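Local structure of fatty acid CoA ligase (Marinactinospora thermotolerans, 6SQ8) at residues V186-G190 with L293-Y297; G5-R9 with M178-D183; G154-A159 with G170-S175; R30-V35 with W61-A65; G46-G50 with R149-E153. The protein is a fatty acid CoA ligase by name and belongs to the ANL superfamily of AMP-binding enzymes, here with adenosine monophosphate bound. All coordinates share one frame; numbering follows the deposited sequence.

Contact 1: V186-G190 with L293-Y297. With AMP (adenosine monophosphate), chain G; EQ2 (1-ethanoyl-9~{H}-pyrido[3,4-b]indole-3-carboxylic acid), chain F.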
# COMPACT_ATOMS: atom_id res chain seq x y z
N VAL A 186 -6.65 14.06 4.27
CA VAL A 186 -6.56 15.46 4.76
C VAL A 186 -6.23 15.44 6.25
O VAL A 186 -5.47 16.24 6.74
CB VAL A 186 -7.85 16.26 4.48
CG1 VAL A 186 -7.85 17.61 5.19
CG2 VAL A 186 -8.09 16.45 3.00
N SER A 187 -6.87 14.53 6.96
CA SER A 187 -6.73 14.48 8.40
C SER A 187 -5.30 14.06 8.76
O SER A 187 -4.75 14.58 9.71
CB SER A 187 -7.83 13.65 9.00
OG SER A 187 -7.41 12.40 9.49
N MET A 188 -4.67 13.20 7.96
CA MET A 188 -3.28 12.75 8.17
C MET A 188 -2.27 13.79 7.68
O MET A 188 -1.28 14.01 8.34
CB MET A 188 -3.00 11.46 7.39
CG MET A 188 -3.77 10.29 7.83
SD MET A 188 -3.21 8.76 7.04
CE MET A 188 -3.93 8.88 5.42
N TYR A 189 -2.49 14.35 6.48
CA TYR A 189 -1.43 14.97 5.68
C TYR A 189 -1.44 16.51 5.76
O TYR A 189 -0.51 17.16 5.28
CB TYR A 189 -1.53 14.54 4.21
CG TYR A 189 -1.44 13.05 3.97
CD1 TYR A 189 -0.82 12.19 4.86
CD2 TYR A 189 -1.97 12.50 2.81
CE1 TYR A 189 -0.76 10.83 4.63
CE2 TYR A 189 -1.91 11.14 2.57
CZ TYR A 189 -1.30 10.30 3.47
OH TYR A 189 -1.25 8.96 3.22
N GLY A 190 -2.47 17.09 6.37
CA GLY A 190 -2.65 18.55 6.41
C GLY A 190 -3.69 19.00 5.39
O GLY A 190 -4.12 18.22 4.53
N LEU A 293 8.30 12.73 9.57
CA LEU A 293 8.05 11.31 9.39
C LEU A 293 6.64 10.98 9.85
O LEU A 293 6.26 11.31 10.96
CB LEU A 293 9.07 10.50 10.19
CG LEU A 293 9.82 9.46 9.37
CD1 LEU A 293 10.66 10.13 8.31
CD2 LEU A 293 10.69 8.59 10.25
N MET A 294 5.89 10.30 8.98
CA MET A 294 4.59 9.76 9.30
C MET A 294 4.46 8.35 8.72
O MET A 294 4.71 8.12 7.53
CB MET A 294 3.49 10.64 8.71
CG MET A 294 2.11 10.02 8.81
SD MET A 294 0.77 11.15 8.42
CE MET A 294 0.58 12.01 9.98
N GLN A 295 4.01 7.42 9.57
CA GLN A 295 3.70 6.07 9.16
C GLN A 295 2.19 5.98 8.88
O GLN A 295 1.41 6.68 9.51
CB GLN A 295 4.18 5.08 10.21
CG GLN A 295 4.41 3.67 9.67
CD GLN A 295 4.67 2.68 10.77
OE1 GLN A 295 3.77 1.90 11.09
NE2 GLN A 295 5.85 2.72 11.38
N ASN A 296 1.83 5.13 7.91
CA ASN A 296 0.46 4.81 7.56
C ASN A 296 0.31 3.29 7.66
O ASN A 296 1.19 2.55 7.23
CB ASN A 296 0.11 5.28 6.14
CG ASN A 296 -0.32 6.73 6.04
OD1 ASN A 296 -0.20 7.51 7.00
ND2 ASN A 296 -0.80 7.13 4.86
N TYR A 297 -0.81 2.84 8.21
CA TYR A 297 -1.21 1.45 8.24
C TYR A 297 -2.58 1.33 7.58
O TYR A 297 -3.51 2.05 7.91
CB TYR A 297 -1.21 0.93 9.68
CG TYR A 297 -2.00 -0.32 9.96
CD1 TYR A 297 -1.80 -1.48 9.22
CD2 TYR A 297 -2.93 -0.37 10.99
CE1 TYR A 297 -2.51 -2.65 9.49
CE2 TYR A 297 -3.64 -1.52 11.28
CZ TYR A 297 -3.42 -2.67 10.53
OH TYR A 297 -4.11 -3.80 10.82
P AMP G . -2.41 -6.53 2.10
O1P AMP G . -3.29 -5.36 1.76
O2P AMP G . -3.16 -7.78 2.59
O3P AMP G . -1.41 -6.79 0.99
O5' AMP G . -1.52 -5.97 3.36
C5' AMP G . -1.98 -5.75 4.71
C4' AMP G . -0.95 -6.15 5.75
O4' AMP G . 0.30 -5.49 5.60
C3' AMP G . -1.38 -5.78 7.14
O3' AMP G . -2.07 -6.91 7.62
C2' AMP G . -0.13 -5.45 7.94
O2' AMP G . 0.45 -6.51 8.75
C1' AMP G . 0.86 -5.06 6.85
N9 AMP G . 1.06 -3.59 6.91
C8 AMP G . 0.60 -2.65 6.05
N7 AMP G . 1.00 -1.41 6.44
C5 AMP G . 1.72 -1.56 7.57
C6 AMP G . 2.43 -0.67 8.52
N6 AMP G . 2.47 0.66 8.33
N1 AMP G . 3.05 -1.24 9.57
C2 AMP G . 3.03 -2.59 9.77
N3 AMP G . 2.40 -3.47 8.96
C4 AMP G . 1.75 -3.01 7.87
C1 EQ2 F . -2.10 3.40 4.12
C2 EQ2 F . -1.40 2.15 3.71
O1 EQ2 F . -0.23 2.00 4.00
C3 EQ2 F . -2.14 1.12 2.89
N1 EQ2 F . -1.60 -0.10 2.85
C4 EQ2 F . -2.18 -1.07 2.12
C5 EQ2 F . -1.50 -2.42 2.08
O2 EQ2 F . -0.47 -2.58 2.77
O3 EQ2 F . -2.01 -3.26 1.32
C6 EQ2 F . -3.34 -0.86 1.39
C7 EQ2 F . -3.93 0.40 1.42
C8 EQ2 F . -5.10 0.97 0.82
C9 EQ2 F . -6.11 0.51 -0.02
C10 EQ2 F . -7.12 1.37 -0.39
C11 EQ2 F . -7.14 2.69 0.05
C12 EQ2 F . -6.17 3.18 0.89
C13 EQ2 F . -5.15 2.31 1.27
N2 EQ2 F . -4.06 2.55 2.08
C14 EQ2 F . -3.32 1.41 2.18

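Contact 2: G5-R9 with M178-D183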
# COMPACT_ATOMS: atom_id res chain seq x y z
N GLY A 5 -20.43 10.98 -7.45
CA GLY A 5 -20.06 12.09 -6.59
C GLY A 5 -18.56 12.16 -6.35
O GLY A 5 -17.98 13.27 -6.25
N TYR A 6 -17.92 10.98 -6.27
CA TYR A 6 -16.48 10.86 -6.01
C TYR A 6 -15.66 11.44 -7.18
O TYR A 6 -14.90 12.38 -6.98
CB TYR A 6 -16.05 9.42 -5.71
CG TYR A 6 -14.56 9.29 -5.52
CD1 TYR A 6 -13.91 10.00 -4.52
CD2 TYR A 6 -13.79 8.50 -6.36
CE1 TYR A 6 -12.53 9.94 -4.36
CE2 TYR A 6 -12.41 8.42 -6.21
CZ TYR A 6 -11.78 9.15 -5.21
OH TYR A 6 -10.43 9.08 -5.04
N ALA A 7 -15.83 10.87 -8.37
CA ALA A 7 -15.12 11.35 -9.55
C ALA A 7 -15.28 12.87 -9.68
O ALA A 7 -14.32 13.57 -9.96
CB ALA A 7 -15.61 10.63 -10.78
N ARG A 8 -16.50 13.36 -9.46
CA ARG A 8 -16.79 14.80 -9.57
C ARG A 8 -16.00 15.56 -8.49
O ARG A 8 -15.50 16.63 -8.76
CB ARG A 8 -18.30 15.09 -9.46
CG ARG A 8 -18.72 16.50 -9.88
CD ARG A 8 -20.14 16.90 -9.46
NE ARG A 8 -20.21 17.54 -8.14
CZ ARG A 8 -20.53 18.82 -7.93
NH1 ARG A 8 -20.69 19.64 -8.95
NH2 ARG A 8 -20.74 19.26 -6.69
N ARG A 9 -15.92 14.99 -7.28
CA ARG A 9 -15.18 15.64 -6.17
C ARG A 9 -13.73 15.87 -6.58
O ARG A 9 -13.16 16.94 -6.29
CB ARG A 9 -15.21 14.81 -4.89
CG ARG A 9 -14.57 15.51 -3.69
CD ARG A 9 -14.48 14.59 -2.49
NE ARG A 9 -13.77 15.21 -1.38
CZ ARG A 9 -13.86 14.80 -0.12
NH1 ARG A 9 -14.50 13.67 0.18
NH2 ARG A 9 -13.31 15.53 0.83
N MET A 178 -13.99 5.67 -1.23
CA MET A 178 -12.86 6.41 -1.82
C MET A 178 -12.97 7.90 -1.48
O MET A 178 -11.95 8.57 -1.32
CB MET A 178 -12.78 6.25 -3.34
CG MET A 178 -12.30 4.86 -3.77
SD MET A 178 -10.95 4.21 -2.74
CE MET A 178 -9.92 3.50 -4.02
N SER A 179 -14.21 8.40 -1.38
CA SER A 179 -14.43 9.78 -0.95
C SER A 179 -13.98 9.94 0.51
O SER A 179 -13.36 10.96 0.86
CB SER A 179 -15.87 10.20 -1.12
OG SER A 179 -16.01 11.61 -0.93
N ALA A 180 -14.28 8.95 1.36
CA ALA A 180 -13.89 9.00 2.76
C ALA A 180 -12.36 9.04 2.88
O ALA A 180 -11.82 9.72 3.76
CB ALA A 180 -14.47 7.82 3.52
N CYS A 181 -11.67 8.34 1.97
CA CYS A 181 -10.21 8.29 1.95
C CYS A 181 -9.63 9.69 1.73
O CYS A 181 -8.56 9.98 2.24
CB CYS A 181 -9.70 7.35 0.87
SG CYS A 181 -9.99 5.61 1.27
N VAL A 182 -10.32 10.55 0.99
CA VAL A 182 -9.83 11.91 0.81
C VAL A 182 -9.83 12.63 2.16
O VAL A 182 -8.87 13.32 2.52
CB VAL A 182 -10.63 12.68 -0.26
CG1 VAL A 182 -10.09 14.09 -0.45
CG2 VAL A 182 -10.63 11.95 -1.60
N ASP A 183 -10.90 12.43 2.93
CA ASP A 183 -11.07 13.09 4.24
C ASP A 183 -10.00 12.58 5.22
O ASP A 183 -9.41 13.36 5.98
CB ASP A 183 -12.50 12.93 4.75
CG ASP A 183 -13.54 13.58 3.85
OD1 ASP A 183 -13.43 14.79 3.60
OD2 ASP A 183 -14.47 12.85 3.41

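Contact 3: G154-A159 with G170-S175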
# COMPACT_ATOMS: atom_id res chain seq x y z
N GLY A 154 -22.21 1.08 -7.39
CA GLY A 154 -21.46 2.16 -6.70
C GLY A 154 -19.97 1.88 -6.50
O GLY A 154 -19.33 2.48 -5.63
N ILE A 155 -19.40 0.99 -7.32
CA ILE A 155 -18.01 0.55 -7.19
C ILE A 155 -17.10 1.47 -8.02
O ILE A 155 -17.39 1.78 -9.19
CB ILE A 155 -17.88 -0.92 -7.60
CG1 ILE A 155 -18.84 -1.80 -6.79
CG2 ILE A 155 -16.44 -1.40 -7.47
CD1 ILE A 155 -18.73 -1.62 -5.29
N ALA A 156 -16.01 1.93 -7.37
CA ALA A 156 -15.04 2.82 -7.97
C ALA A 156 -13.80 2.03 -8.43
O ALA A 156 -13.22 2.35 -9.46
CB ALA A 156 -14.66 3.89 -6.98
N VAL A 157 -13.41 1.04 -7.63
CA VAL A 157 -12.17 0.29 -7.81
C VAL A 157 -12.40 -1.17 -7.45
O VAL A 157 -13.09 -1.47 -6.47
CB VAL A 157 -11.03 0.85 -6.94
CG1 VAL A 157 -9.78 -0.00 -7.05
CG2 VAL A 157 -10.72 2.31 -7.25
N VAL A 158 -11.79 -2.06 -8.25
CA VAL A 158 -11.54 -3.42 -7.83
C VAL A 158 -10.04 -3.69 -7.97
O VAL A 158 -9.46 -3.44 -9.01
CB VAL A 158 -12.37 -4.46 -8.60
CG1 VAL A 158 -12.11 -5.87 -8.10
CG2 VAL A 158 -13.86 -4.14 -8.54
N ALA A 159 -9.44 -4.16 -6.88
CA ALA A 159 -8.01 -4.35 -6.75
C ALA A 159 -7.79 -5.75 -6.18
O ALA A 159 -8.45 -6.13 -5.21
CB ALA A 159 -7.46 -3.30 -5.83
N GLY A 170 -10.87 -10.21 -5.51
CA GLY A 170 -10.99 -8.83 -5.95
C GLY A 170 -11.67 -7.97 -4.91
O GLY A 170 -12.85 -8.10 -4.68
N VAL A 171 -10.91 -7.07 -4.28
CA VAL A 171 -11.45 -6.15 -3.29
C VAL A 171 -12.21 -5.04 -4.02
O VAL A 171 -11.61 -4.28 -4.76
CB VAL A 171 -10.34 -5.55 -2.41
CG1 VAL A 171 -10.84 -4.36 -1.62
CG2 VAL A 171 -9.71 -6.58 -1.50
N ALA A 172 -13.51 -4.93 -3.75
CA ALA A 172 -14.35 -3.89 -4.33
C ALA A 172 -14.52 -2.75 -3.34
O ALA A 172 -15.02 -2.96 -2.23
CB ALA A 172 -15.70 -4.47 -4.70
N HIS A 173 -14.12 -1.55 -3.76
CA HIS A 173 -14.26 -0.34 -2.95
C HIS A 173 -15.31 0.58 -3.57
O HIS A 173 -15.29 0.88 -4.78
CB HIS A 173 -12.91 0.38 -2.81
CG HIS A 173 -12.17 -0.01 -1.58
ND1 HIS A 173 -11.04 -0.82 -1.60
CD2 HIS A 173 -12.44 0.24 -0.27
CE1 HIS A 173 -10.63 -1.02 -0.37
NE2 HIS A 173 -11.48 -0.38 0.47
N SER A 174 -16.21 1.08 -2.71
CA SER A 174 -17.29 1.94 -3.13
C SER A 174 -16.75 3.33 -3.46
O SER A 174 -15.69 3.73 -2.98
CB SER A 174 -18.36 2.00 -2.07
OG SER A 174 -18.05 2.98 -1.08
N SER A 175 -17.52 4.07 -4.25
CA SER A 175 -17.23 5.47 -4.50
C SER A 175 -17.29 6.26 -3.19
O SER A 175 -16.57 7.25 -3.04
CB SER A 175 -18.17 6.05 -5.53
OG SER A 175 -17.94 5.47 -6.80

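Contact 4: R30-V35 with W61-A65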
# COMPACT_ATOMS: atom_id res chain seq x y z
N ARG A 30 -5.41 21.21 -18.79
CA ARG A 30 -5.02 20.22 -19.74
C ARG A 30 -5.41 18.82 -19.25
O ARG A 30 -5.74 17.94 -20.07
CB ARG A 30 -3.53 20.32 -20.04
CG ARG A 30 -3.10 19.43 -21.20
CD ARG A 30 -1.70 19.79 -21.65
NE ARG A 30 -1.09 18.68 -22.36
CZ ARG A 30 0.19 18.35 -22.26
NH1 ARG A 30 1.00 19.03 -21.45
NH2 ARG A 30 0.65 17.36 -23.01
N LEU A 31 -5.36 18.60 -17.94
CA LEU A 31 -5.71 17.30 -17.37
C LEU A 31 -7.23 17.10 -17.47
O LEU A 31 -7.70 16.01 -17.85
CB LEU A 31 -5.23 17.21 -15.92
CG LEU A 31 -5.70 15.98 -15.15
CD1 LEU A 31 -5.20 14.69 -15.78
CD2 LEU A 31 -5.27 16.07 -13.69
N ARG A 32 -7.99 18.15 -17.11
CA ARG A 32 -9.45 18.13 -17.19
C ARG A 32 -9.86 17.73 -18.62
O ARG A 32 -10.67 16.81 -18.80
CB ARG A 32 -10.04 19.50 -16.82
CG ARG A 32 -10.05 19.82 -15.34
CD ARG A 32 -10.25 21.32 -15.14
NE ARG A 32 -10.25 21.76 -13.75
CZ ARG A 32 -11.21 21.45 -12.87
NH1 ARG A 32 -12.26 20.75 -13.26
NH2 ARG A 32 -11.08 21.80 -11.60
N HIS A 33 -9.23 18.40 -19.60
CA HIS A 33 -9.44 18.14 -21.01
C HIS A 33 -9.23 16.64 -21.32
O HIS A 33 -10.03 16.02 -22.03
CB HIS A 33 -8.56 19.07 -21.87
CG HIS A 33 -8.68 18.81 -23.34
ND1 HIS A 33 -7.96 17.81 -23.99
CD2 HIS A 33 -9.47 19.38 -24.29
CE1 HIS A 33 -8.29 17.79 -25.27
NE2 HIS A 33 -9.21 18.74 -25.47
N GLN A 34 -8.15 16.05 -20.79
CA GLN A 34 -7.80 14.65 -21.07
C GLN A 34 -8.84 13.69 -20.48
O GLN A 34 -9.10 12.64 -21.05
CB GLN A 34 -6.40 14.33 -20.57
CG GLN A 34 -5.42 14.24 -21.73
CD GLN A 34 -5.35 12.86 -22.34
OE1 GLN A 34 -5.71 11.86 -21.73
NE2 GLN A 34 -4.86 12.80 -23.57
N VAL A 35 -9.41 14.06 -19.33
CA VAL A 35 -10.41 13.22 -18.71
C VAL A 35 -11.64 13.18 -19.62
O VAL A 35 -12.21 12.11 -19.87
CB VAL A 35 -10.76 13.70 -17.29
CG1 VAL A 35 -11.90 12.87 -16.69
CG2 VAL A 35 -9.55 13.66 -16.37
N TRP A 61 1.17 10.88 -16.39
CA TRP A 61 0.09 11.78 -16.04
C TRP A 61 -1.21 11.38 -16.74
O TRP A 61 -2.29 11.63 -16.23
CB TRP A 61 0.48 13.22 -16.34
CG TRP A 61 0.49 13.61 -17.78
CD1 TRP A 61 1.57 13.66 -18.61
CD2 TRP A 61 -0.61 14.10 -18.54
NE1 TRP A 61 1.22 14.14 -19.84
CE2 TRP A 61 -0.12 14.41 -19.83
CE3 TRP A 61 -1.98 14.28 -18.28
CZ2 TRP A 61 -0.95 14.89 -20.84
CZ3 TRP A 61 -2.79 14.76 -19.29
CH2 TRP A 61 -2.28 15.06 -20.55
N ARG A 62 -1.11 10.75 -17.91
CA ARG A 62 -2.30 10.33 -18.63
C ARG A 62 -2.99 9.19 -17.87
O ARG A 62 -4.20 9.04 -17.94
CB ARG A 62 -1.98 9.93 -20.07
CG ARG A 62 -1.84 11.12 -21.02
CD ARG A 62 -1.57 10.66 -22.45
NE ARG A 62 -1.37 11.77 -23.37
CZ ARG A 62 -0.25 12.49 -23.45
NH1 ARG A 62 0.79 12.21 -22.68
NH2 ARG A 62 -0.19 13.52 -24.27
N ALA A 63 -2.23 8.39 -17.13
CA ALA A 63 -2.80 7.27 -16.39
C ALA A 63 -3.65 7.77 -15.22
O ALA A 63 -4.57 7.07 -14.76
CB ALA A 63 -1.71 6.33 -15.92
N ILE A 64 -3.32 8.97 -14.73
CA ILE A 64 -4.08 9.66 -13.69
C ILE A 64 -5.48 10.01 -14.24
O ILE A 64 -6.52 9.74 -13.57
CB ILE A 64 -3.32 10.92 -13.19
CG1 ILE A 64 -2.06 10.54 -12.43
CG2 ILE A 64 -4.22 11.80 -12.35
CD1 ILE A 64 -1.26 11.72 -11.94
N ALA A 65 -5.48 10.59 -15.46
CA ALA A 65 -6.68 10.95 -16.21
C ALA A 65 -7.51 9.70 -16.50
O ALA A 65 -8.74 9.75 -16.43
CB ALA A 65 -6.29 11.65 -17.49

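Contact 5: G46-G50 with R149-E153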
# COMPACT_ATOMS: atom_id res chain seq x y z
N GLY A 46 -18.33 1.61 -26.43
CA GLY A 46 -19.41 0.69 -26.04
C GLY A 46 -19.19 -0.03 -24.71
O GLY A 46 -19.76 -1.10 -24.47
N ILE A 47 -18.33 0.53 -23.86
CA ILE A 47 -18.10 0.08 -22.50
C ILE A 47 -19.30 0.50 -21.65
O ILE A 47 -19.52 1.70 -21.43
CB ILE A 47 -16.78 0.65 -21.96
CG1 ILE A 47 -15.59 0.35 -22.88
CG2 ILE A 47 -16.53 0.16 -20.55
CD1 ILE A 47 -14.32 1.10 -22.54
N PRO A 48 -20.10 -0.45 -21.12
CA PRO A 48 -21.26 -0.12 -20.29
C PRO A 48 -20.94 0.10 -18.81
O PRO A 48 -19.98 -0.47 -18.28
CB PRO A 48 -22.14 -1.37 -20.46
CG PRO A 48 -21.14 -2.53 -20.64
CD PRO A 48 -19.94 -1.91 -21.32
N PRO A 49 -21.74 0.93 -18.10
CA PRO A 49 -21.52 1.23 -16.68
C PRO A 49 -21.18 0.13 -15.65
O PRO A 49 -20.33 0.33 -14.78
CB PRO A 49 -22.89 1.82 -16.31
CG PRO A 49 -23.23 2.63 -17.52
CD PRO A 49 -22.86 1.70 -18.66
N GLY A 50 -21.84 -1.02 -15.69
CA GLY A 50 -21.64 -1.98 -14.58
C GLY A 50 -20.26 -2.63 -14.52
O GLY A 50 -19.95 -3.31 -13.55
N ARG A 149 -21.79 8.77 -15.88
CA ARG A 149 -22.79 7.71 -15.72
C ARG A 149 -22.57 7.08 -14.32
O ARG A 149 -21.51 7.24 -13.73
CB ARG A 149 -22.66 6.67 -16.84
CG ARG A 149 -22.41 7.24 -18.23
CD ARG A 149 -22.34 6.18 -19.33
NE ARG A 149 -21.28 5.19 -19.14
CZ ARG A 149 -20.98 4.21 -20.00
NH1 ARG A 149 -21.49 4.22 -21.22
NH2 ARG A 149 -20.17 3.23 -19.64
N GLU A 150 -23.59 6.38 -13.82
CA GLU A 150 -23.59 5.79 -12.50
C GLU A 150 -23.28 4.30 -12.57
O GLU A 150 -23.92 3.56 -13.29
CB GLU A 150 -24.98 5.93 -11.89
CG GLU A 150 -25.17 7.26 -11.20
CD GLU A 150 -24.68 7.25 -9.77
OE1 GLU A 150 -23.80 8.05 -9.46
OE2 GLU A 150 -25.15 6.42 -8.95
N HIS A 151 -22.30 3.85 -11.76
CA HIS A 151 -22.10 2.43 -11.55
C HIS A 151 -23.33 1.88 -10.84
O HIS A 151 -23.72 2.39 -9.80
CB HIS A 151 -20.77 2.19 -10.80
CG HIS A 151 -20.23 0.81 -10.90
ND1 HIS A 151 -20.87 -0.29 -10.38
CD2 HIS A 151 -19.07 0.34 -11.41
CE1 HIS A 151 -20.15 -1.37 -10.59
NE2 HIS A 151 -19.03 -1.02 -11.21
N PRO A 152 -24.02 0.86 -11.40
CA PRO A 152 -25.19 0.27 -10.75
C PRO A 152 -24.97 -0.09 -9.27
O PRO A 152 -25.92 0.02 -8.49
CB PRO A 152 -25.45 -1.02 -11.53
CG PRO A 152 -24.84 -0.79 -12.89
CD PRO A 152 -23.71 0.21 -12.69
N GLU A 153 -23.76 -0.55 -8.90
CA GLU A 153 -23.50 -1.01 -7.53
C GLU A 153 -22.47 -0.10 -6.83
O GLU A 153 -21.97 -0.46 -5.78
CB GLU A 153 -23.14 -2.50 -7.48
CG GLU A 153 -22.49 -3.06 -8.73
CD GLU A 153 -23.04 -4.40 -9.15
OE1 GLU A 153 -24.02 -4.37 -9.90
OE2 GLU A 153 -22.50 -5.47 -8.75

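Contact 1: V186-G190 with L293-Y297
Asn-296, which meets Met-188 and Tyr-189 through its side chain, offers its backbone to AMP: the adenine amine N6 is hydrogen-bonded to Asn-296 O at 2.5 Å and, more loosely but straighter, to Gln-295 OE1 at 3.3 Å with an N-H...O angle of 156°. Gln-295 reaches the nucleotide with an extended chain, and a bond from its NE2 to Tyr-272 OH fixes the rotation of the amide. Beyond it, Tyr-297 brings CD1 to 3.9 Å from AMP C5, while its hydroxyl is tied to Asp-380, itself a partner of AMP. Strand 293-299 runs parallel to strand 269-273 and antiparallel to strand 303-308, and its end enters the tyrosine-glycine segment known as the A5 motif of ANL enzymes, continuing through Gly-298, Thr-299 and Gln-300 of the EQ2 pocket. On the other side of the strand the end of helix 175-189 packs. Met-294 leaves the strand with CG anti to its nitrogen (chi1 171°) and bends at its last torsion, which brings SD to the rim of the Tyr-189 ring, 5.2 Å from the centroid and almost in the ring plane, an edge-on Met-aromatic contact. The same sulfur lies 3.9 Å from Met-188 CB. The Asn-296 amide comes in at the hydroxyl end of Tyr-189, nearly coplanar with the ring (12°), and the Met-188 and Asn-296 side chains run toward each other, with Met-188 SD 3.7 Å from Asn-296 CG. Asn-296 CB, in turn, touches C1 of EQ2 at 3.5 Å.

Contact 2: G5-R9 with M178-D183
Arg-9 and Tyr-6, one turn apart on helix 5-13, supply the surface that segment 5-9 buries against segment 178-183; the two segment axes pass 10.0 Å apart at 39°. In Arg-9 an extended chain (chi1 -175°) carries the guanidinium across to the second helix. There it forms a salt bridge in which NH2 donates to Asp-183 OD1 at 2.9 Å, almost straight and in the guanidinium plane, although it meets the carboxylate from above that group's plane. NH1 gives a 2.8 Å bond to Ser-179 OG, also in plane, and a weak one to Asp-183 OD2. Val-182 CG1 lies over one face of the guanidinium, 3.8 Å from Arg-9 NH2. Tyr-6 lays its ring against the start of the same segment: Met-178 CB sits over the ring centre, 3.6 Å from the centroid, a CH-pi contact, and Val-182 CG2 touches the rim. The Tyr-6 hydroxyl is hydrogen-bonded to Gln-211 of helix 205-215, so the ring bridges three helices. Held in its plane by the carboxylate at its NH1/NH2 end and by the serine at NH1 on the side of CD, the guanidinium has its rotation set; a salt bridge near the surface thus lies beside buried apolar and CH-pi packing, with Val-182 touching both.

Contact 3: G154-A159 with G170-S175
The imidazole of His-173 is the flat side chain of this hairpin, and it turns away from the partner strand: CB stays 4.1 Å from Val-157 O, while the ring extends to about 4 Å from EQ2. It projects from the sheet face that also carries Val-157, Ala-159 and Val-171; Val-158 and Ala-172 occupy the other face, where Val-158 CG2 and Ala-172 CB are 4.3 Å apart. The strands run antiparallel. Ala-159 and Val-171 form a hydrogen-bonded pair, with Val-171 N to Ala-159 O at 2.8 Å, and Val-158 with Ala-172 is the non-hydrogen-bonded pair that follows. His-173 N bonds to Val-157 O at 2.9 Å. The return is shared, because His-173 O accepts both Ala-156 N at 2.9 Å and, weakly, Val-157 N. Two residues thus face one, a classic beta bulge, and the register shifts by one. Beyond it Ser-175 N bonds to Gly-154 O at 2.8 Å, closing the open end of the hairpin. The loop joining the strands, partly unmodelled, holds the Ser/Thr/Gly-rich sequence that is the A3 phosphate-loop motif of ANL enzymes. Ser-174 is the N-cap of helix 175-189; with chi1 near 84°, its OG turns to the backbone N of Ala-177. Strand 170-174 lies between strands 155-160 and 359-360, while backbone hydrogen bonds of Ala-156 and Val-158 with Tyr-77 tie the hairpin to strand 76-79.

Contact 4: R30-V35 with W61-A65
Trp-61 and Gln-34 form the middle of this helix pair, the glutamine amide standing nearly perpendicular to the indole. The first torsion of Trp-61 (chi1 74°) sets CG between its own nitrogen and carbonyl carbon, which swings the six-membered ring across toward helix 28-44. Gln-34 bends at chi2 (-87°), which brings CG to 3.5 Å from Trp-61 CH2, its amide passing on to lie beside Arg-62. Arg-62 folds back over its neighbour, with CG above the centre of the indole. An extended Arg-30 reaches the far corner of the ring, where Trp-61 CZ2 lies over one face of its guanidinium, 3.7 Å from NH2, with the planes strongly inclined. Arg-30 NH2 and Arg-62 NH2 come within 4.1 Å, a like-charge approach near the surface that would probably be mildly unfavourable. Deeper in, Ala-65 CB fits between Leu-31 CD1 at 3.7 Å and Val-35 CG2 at 4.0 Å, and Leu-31 CD1 also touches the edge of the indole. The segment axes of helices 28-44 and 61-72 cross at -55°, 9.3 Å apart; Leu-31 and Trp-61 rest on strand 17-20, Leu-31 also on helix 205-215, and Val-35 on helix 5-13.

Contact 5: G46-G50 with R149-E153
Pro-49 and His-151 bring the two loops closest, their CA atoms 5.3 Å apart, in irregular segments whose end-to-end directions differ by 40°. Before the crossing, Gly-46 ends helix 28-44 in a Schellman motif with positive phi, and the chain then runs extended through Ile-47 and Pro-48 before turning at Pro-49. Arg-149, bent at chi3 (-60°), points its guanidinium edge at the carbonyl of Ile-47. NH2 donates to Ile-47 O in a bond modelled at 2.4 Å, a length too short to be taken literally, and NH1 adds a weak bond to the same oxygen. Pro-49 CD lies over one face of the guanidinium, 3.4 Å from Arg-149 CZ, the two side chains crossing at about a right angle. NE itself bonds to the carbonyl of Ile-73, so the group is gripped from two backbone directions with a proline ring against its face. His-151 turns one ring face to Pro-49, whose O stands 3.6 Å from CD2. In the plane of that imidazole, Glu-153 N donates to ND1 at 3.3 Å, while NE2 is hydrogen-bonded to His-76; between them these two bonds set the rotation of the ring. Pro-152 completes the packing, its CD lying 4.0 Å from Pro-49 CB and 3.6 Å from Gly-50 CA. Glu-150 points away and is bound to the backbone of Met-4. The contact fastens the loop between helix 28-44 and strand 52-56 to the loop leading into strand 155-160, with Ile-47 packed on Leu-42 of helix 28-44 and on Ala-99 and Ala-100 of strand 98-103.

Helix 175-189 threads three of the contacts: contact 3 supplies the strand and N-cap that lead into it, contact 2 its early turns, and contact 1 its last turn. Contacts 2 and 3, with centres about 13 Å apart, touch directly, Met-178 CE lying 3.5 Å from Val-157 CG2. Together they flank EQ2, with His-173 about 4 Å and Met-178 about 5 Å away, whereas contact 1, centred about 17 Å from contact 2, touches both EQ2 and AMP. Contacts 4 and 5 lie farther out, centred about 26 and 33 Å from contact 1. Contact 5 leads straight along the chain into contact 3, and its segments alternate with those of contact 4.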